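Side-chain contacts in ribokinase (Cryptococcus neoformans var. grubii serotype A, PDB 6CW5), which probably phosphorylates D-ribose at O-5 with ATP and magnesium, feeding ribose 5-phosphate into nucleotide synthesis and the pentose phosphate pathway: residues V21-F26 and I77-M82; A104-A109 and D275-G280. All coordinates share one frame; numbering follows the deposited sequence.

Contact 1. Residues V21-F26 and I77-M82; sequences VNIDEF and IWVKEM
I23 lies against the indole of W78, both branches of the isoleucine reaching the benzo rim and its CD1 the pyrrole nitrogen, where the lid sheet of this PfkB-family kinase meets the helical part of the main domain. Strand 22-29 belongs to the small four-stranded sheet that forms the lid, while helix 77-85 packs beside the large sheet. The contact is apolar and carried by four side chains, three of them buried. The tip methyl CD1 of I23 comes to 4.0 Å from NE1 of W78, approaching the ring obliquely. Nearer the backbone, CG1 of I23 stands 4.1 Å from CZ2 of W78, and CG2 of I23 is 4.2 Å from the same CZ2, so the fork of the isoleucine straddles that corner of the indole. In W78 a chi1 of 65° tucks CG between the N and C of its own backbone and lays the indole beside V79 of the same helix turn. CG2 of V79 then sits over the centre of the ring, 3.4 Å above its plane, and backs that face. A48 of the adjacent strand 43-49 touches both W78 and V79, placing the pair against a second lid strand. V79 points toward the strand and also meets V21, at the point where the chain enters the lid; the two valine side chains run in opposite senses, each reaching for the other segment. V21 in turn lies close to A53, predicted to bind substrate, and its backbone N is hydrogen-bonded to N123. The valines touch through a single pair of methyls, CG1 of V21 and CG1 of V79, 3.6 Å apart.

Contact 2. Residues A104-A109 and D275-G280; sequences AVIQSA and DTTGAG
This is a light, partly buried contact across the cleft between the lid sheet and the main domain of the ribokinase fold: strand 104-109 of the lid faces the loop that leads into helix 279-292. Only 83 Å² is buried, and the two backbones stay well apart, with the CA atoms of I106 and T277 9.4 Å from each other. I106 and T277 meet methyl to methyl, CD1 of the isoleucine lying 4.3 Å from CG2 of the threonine. F26 of the neighbouring lid strand touches both residues and joins the apolar patch. Further along, S108 and D275 point toward each other, but OG of S108 remains 4.5 Å from OD1 of D275. D275 is poorly ordered, so details of its carboxylate are less certain. The lid here borders a loop predicted to serve the potassium site, through D275 and T277, and the ATP site, through G280. That loop is shaped by an Asx turn and by G278, whose positive phi (72°) suits a glycine at the N-cap of the helix. In the Asx turn the backbone N of T277 donates to OD2 of D275 over 2.8 Å, reaching the oxygen from 47° out of the carboxylate plane.

The two contacts share the lid sheet, since strands 22-29 and 102-109 are neighbours in it, and their centres lie about 14 Å apart. Backbone pairing couples them: E25 N is 2.9 Å from A104 O, and E25 O is 2.8 Å from I106 N, both probable hydrogen bonds. Side chains join them too, CE1 of F26 packing 3.6 Å from CD1 of I106 and OD1 of D24 lying 3.4 Å from CB of A104. Segment 21-26 of contact 1 carries predicted ribose-binding residues, and there N22 and D24 hydrogen-bond a glycerol, probably from crystallisation; in contact 2 the side chain of T277 lies about 4 Å from a bound glycerol.

Contact 1. Residues V21-F26 and I77-M82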
loop_
_atom_site.group_PDB
_atom_site.type_symbol
_atom_site.label_atom_id
_atom_site.label_comp_id
_atom_site.label_asym_id
_atom_site.label_seq_id
_atom_site.Cartn_x
_atom_site.Cartn_y
_atom_site.Cartn_z
ATOM N N VAL A 21 -3.607 15.158 5.581
ATOM C CA VAL A 21 -3.792 16.588 5.774
ATOM C C VAL A 21 -5.122 16.949 5.145
ATOM O O VAL A 21 -5.366 16.613 3.983
ATOM C CB VAL A 21 -2.664 17.398 5.120
ATOM C CG1 VAL A 21 -2.877 18.911 5.319
ATOM C CG2 VAL A 21 -1.321 16.945 5.690
ATOM N N ASN A 22 -5.986 17.620 5.911
ATOM C CA ASN A 22 -7.294 18.035 5.423
ATOM C C ASN A 22 -7.456 19.532 5.588
ATOM O O ASN A 22 -6.962 20.133 6.548
ATOM C CB ASN A 22 -8.449 17.384 6.193
ATOM C CG ASN A 22 -8.556 15.894 5.945
ATOM O OD1 ASN A 22 -8.188 15.397 4.890
ATOM N ND2 ASN A 22 -9.106 15.200 6.899
ATOM N N ILE A 23 -8.173 20.121 4.647
ATOM C CA ILE A 23 -8.789 21.425 4.878
ATOM C C ILE A 23 -10.174 21.123 5.433
ATOM O O ILE A 23 -10.997 20.526 4.741
ATOM C CB ILE A 23 -8.845 22.261 3.600
ATOM C CG1 ILE A 23 -7.413 22.534 3.134
ATOM C CG2 ILE A 23 -9.613 23.569 3.858
ATOM C CD1 ILE A 23 -7.323 23.246 1.779
ATOM N N ASP A 24 -10.417 21.506 6.694
ATOM C CA ASP A 24 -11.686 21.258 7.358
ATOM C C ASP A 24 -12.629 22.403 7.034
ATOM O O ASP A 24 -12.276 23.565 7.219
ATOM C CB ASP A 24 -11.517 21.182 8.876
ATOM C CG ASP A 24 -10.804 19.902 9.337
ATOM O OD1 ASP A 24 -10.513 19.029 8.493
ATOM O OD2 ASP A 24 -10.570 19.793 10.553
ATOM N N GLU A 25 -13.834 22.073 6.595
ATOM C CA GLU A 25 -14.868 23.075 6.389
ATOM C C GLU A 25 -15.973 22.796 7.392
ATOM O O GLU A 25 -16.659 21.771 7.286
ATOM C CB GLU A 25 -15.378 23.014 4.965
ATOM C CG GLU A 25 -14.366 23.522 3.970
ATOM C CD GLU A 25 -14.934 23.527 2.574
ATOM O OE1 GLU A 25 -15.193 22.436 2.051
ATOM O OE2 GLU A 25 -15.154 24.626 2.021
ATOM N N PHE A 26 -16.117 23.690 8.378
ATOM C CA PHE A 26 -17.170 23.579 9.382
ATOM C C PHE A 26 -18.387 24.366 8.909
ATOM O O PHE A 26 -18.360 25.597 8.901
ATOM C CB PHE A 26 -16.713 24.125 10.726
ATOM C CG PHE A 26 -15.626 23.316 11.359
ATOM C CD1 PHE A 26 -15.940 22.298 12.248
ATOM C CD2 PHE A 26 -14.292 23.568 11.059
ATOM C CE1 PHE A 26 -14.934 21.536 12.830
ATOM C CE2 PHE A 26 -13.274 22.807 11.643
ATOM C CZ PHE A 26 -13.601 21.796 12.524
ATOM N N ILE A 77 -0.898 24.637 0.744
ATOM C CA ILE A 77 0.425 25.080 1.174
ATOM C C ILE A 77 0.342 25.871 2.476
ATOM O O ILE A 77 1.236 25.771 3.324
ATOM C CB ILE A 77 1.100 25.874 0.038
ATOM C CG1 ILE A 77 1.536 24.906 -1.066
ATOM C CG2 ILE A 77 2.290 26.674 0.549
ATOM C CD1 ILE A 77 1.806 25.602 -2.412
ATOM N N TRP A 78 -0.754 26.609 2.693
ATOM C CA TRP A 78 -0.891 27.359 3.941
ATOM C C TRP A 78 -0.952 26.434 5.157
ATOM O O TRP A 78 -0.531 26.823 6.253
ATOM C CB TRP A 78 -2.122 28.277 3.874
ATOM C CG TRP A 78 -3.443 27.538 3.773
ATOM C CD1 TRP A 78 -4.047 27.097 2.638
ATOM C CD2 TRP A 78 -4.308 27.171 4.857
ATOM N NE1 TRP A 78 -5.238 26.477 2.945
ATOM C CE2 TRP A 78 -5.421 26.515 4.300
ATOM C CE3 TRP A 78 -4.255 27.346 6.242
ATOM C CZ2 TRP A 78 -6.473 26.022 5.084
ATOM C CZ3 TRP A 78 -5.308 26.864 7.016
ATOM C CH2 TRP A 78 -6.396 26.218 6.432
ATOM N N VAL A 79 -1.441 25.206 4.985
ATOM C CA VAL A 79 -1.398 24.229 6.075
ATOM C C VAL A 79 0.023 23.714 6.266
ATOM O O VAL A 79 0.493 23.555 7.398
ATOM C CB VAL A 79 -2.373 23.074 5.803
ATOM C CG1 VAL A 79 -2.386 22.085 6.988
ATOM C CG2 VAL A 79 -3.786 23.614 5.504
ATOM N N LYS A 80 0.722 23.430 5.164
ATOM C CA LYS A 80 2.133 23.054 5.257
ATOM C C LYS A 80 2.936 24.133 5.981
ATOM O O LYS A 80 3.824 23.828 6.790
ATOM C CB LYS A 80 2.696 22.807 3.854
ATOM C CG LYS A 80 4.155 22.306 3.814
ATOM C CD LYS A 80 4.566 21.890 2.402
ATOM C CE LYS A 80 6.093 21.703 2.282
ATOM N NZ LYS A 80 6.830 22.967 2.399
ATOM N N GLU A 81 2.626 25.400 5.721
ATOM C CA GLU A 81 3.368 26.482 6.369
ATOM C C GLU A 81 3.036 26.586 7.854
ATOM O O GLU A 81 3.907 26.939 8.656
ATOM C CB GLU A 81 3.076 27.798 5.653
ATOM C CG GLU A 81 3.467 27.733 4.201
ATOM C CD GLU A 81 3.197 29.014 3.465
ATOM O OE1 GLU A 81 2.230 29.719 3.822
ATOM O OE2 GLU A 81 3.970 29.316 2.531
ATOM N N MET A 82 1.785 26.304 8.237
ATOM C CA MET A 82 1.433 26.252 9.655
ATOM C C MET A 82 2.186 25.136 10.356
ATOM O O MET A 82 2.717 25.318 11.459
ATOM C CB MET A 82 -0.072 26.029 9.831
ATOM C CG MET A 82 -0.968 27.193 9.506
ATOM S SD MET A 82 -2.689 26.766 9.889
ATOM C CE MET A 82 -2.561 26.370 11.634
#

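Contact 2. Residues A104-A109 and D275-G280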
loop_
_atom_site.group_PDB
_atom_site.type_symbol
_atom_site.label_atom_id
_atom_site.label_comp_id
_atom_site.label_asym_id
_atom_site.label_seq_id
_atom_site.Cartn_x
_atom_site.Cartn_y
_atom_site.Cartn_z
ATOM N N ALA A 104 -12.304 17.714 4.760
ATOM C CA ALA A 104 -13.330 17.179 5.654
ATOM C C ALA A 104 -14.494 18.143 5.627
ATOM O O ALA A 104 -14.336 19.310 5.989
ATOM C CB ALA A 104 -12.832 16.997 7.088
ATOM N N VAL A 105 -15.656 17.669 5.195
ATOM C CA VAL A 105 -16.846 18.507 5.205
ATOM C C VAL A 105 -17.565 18.190 6.506
ATOM O O VAL A 105 -18.101 17.090 6.661
ATOM C CB VAL A 105 -17.735 18.251 3.983
ATOM C CG1 VAL A 105 -19.027 19.041 4.080
ATOM C CG2 VAL A 105 -16.987 18.632 2.724
ATOM N N ILE A 106 -17.559 19.138 7.448
ATOM C CA ILE A 106 -18.018 18.898 8.818
ATOM C C ILE A 106 -19.316 19.648 9.043
ATOM O O ILE A 106 -19.373 20.879 8.919
ATOM C CB ILE A 106 -16.961 19.313 9.853
ATOM C CG1 ILE A 106 -15.614 18.650 9.493
ATOM C CG2 ILE A 106 -17.436 18.939 11.271
ATOM C CD1 ILE A 106 -14.493 18.904 10.476
ATOM N N GLN A 107 -20.368 18.907 9.360
ATOM C CA GLN A 107 -21.614 19.509 9.798
ATOM C C GLN A 107 -21.490 19.701 11.301
ATOM O O GLN A 107 -21.379 18.724 12.042
ATOM C CB GLN A 107 -22.810 18.624 9.452
ATOM C CG GLN A 107 -23.066 18.430 7.975
ATOM C CD GLN A 107 -24.197 17.449 7.752
ATOM O OE1 GLN A 107 -25.364 17.760 7.992
ATOM N NE2 GLN A 107 -23.850 16.253 7.302
ATOM N N SER A 108 -21.470 20.954 11.735
ATOM C CA SER A 108 -21.357 21.305 13.146
ATOM C C SER A 108 -22.758 21.645 13.638
ATOM O O SER A 108 -23.243 22.761 13.446
ATOM C CB SER A 108 -20.396 22.472 13.343
ATOM O OG SER A 108 -20.319 22.802 14.720
ATOM N N ALA A 109 -23.399 20.668 14.267
ATOM C CA ALA A 109 -24.781 20.795 14.706
ATOM C C ALA A 109 -24.853 21.574 16.010
ATOM O O ALA A 109 -23.988 21.426 16.881
ATOM C CB ALA A 109 -25.396 19.406 14.898
ATOM N N ASP A 275 -15.444 23.034 20.828
ATOM C CA ASP A 275 -15.408 22.091 19.719
ATOM C C ASP A 275 -14.392 20.997 20.000
ATOM O O ASP A 275 -13.224 21.280 20.284
ATOM C CB ASP A 275 -15.069 22.796 18.401
ATOM C CG ASP A 275 -15.227 21.886 17.196
ATOM O OD1 ASP A 275 -16.303 21.910 16.542
ATOM O OD2 ASP A 275 -14.271 21.141 16.916
ATOM N N THR A 276 -14.837 19.750 19.907
ATOM C CA THR A 276 -13.990 18.609 20.211
ATOM C C THR A 276 -13.355 18.000 18.969
ATOM O O THR A 276 -12.693 16.966 19.079
ATOM C CB THR A 276 -14.788 17.544 20.975
ATOM O OG1 THR A 276 -15.921 17.133 20.194
ATOM C CG2 THR A 276 -15.279 18.104 22.304
ATOM N N THR A 277 -13.548 18.597 17.791
ATOM C CA THR A 277 -12.834 18.105 16.620
ATOM C C THR A 277 -11.339 18.182 16.887
ATOM O O THR A 277 -10.829 19.212 17.343
ATOM C CB THR A 277 -13.191 18.910 15.364
ATOM O OG1 THR A 277 -14.583 18.743 15.052
ATOM C CG2 THR A 277 -12.344 18.465 14.173
ATOM N N GLY A 278 -10.644 17.076 16.642
ATOM C CA GLY A 278 -9.227 17.004 16.922
ATOM C C GLY A 278 -8.843 16.936 18.386
ATOM O O GLY A 278 -7.646 16.850 18.677
ATOM N N ALA A 279 -9.801 16.994 19.320
ATOM C CA ALA A 279 -9.463 16.745 20.721
ATOM C C ALA A 279 -8.878 15.352 20.894
ATOM O O ALA A 279 -7.899 15.164 21.629
ATOM C CB ALA A 279 -10.689 16.925 21.616
ATOM N N GLY A 280 -9.456 14.357 20.214
ATOM C CA GLY A 280 -8.837 13.043 20.198
ATOM C C GLY A 280 -7.480 13.070 19.521
ATOM O O GLY A 280 -6.546 12.411 19.964
#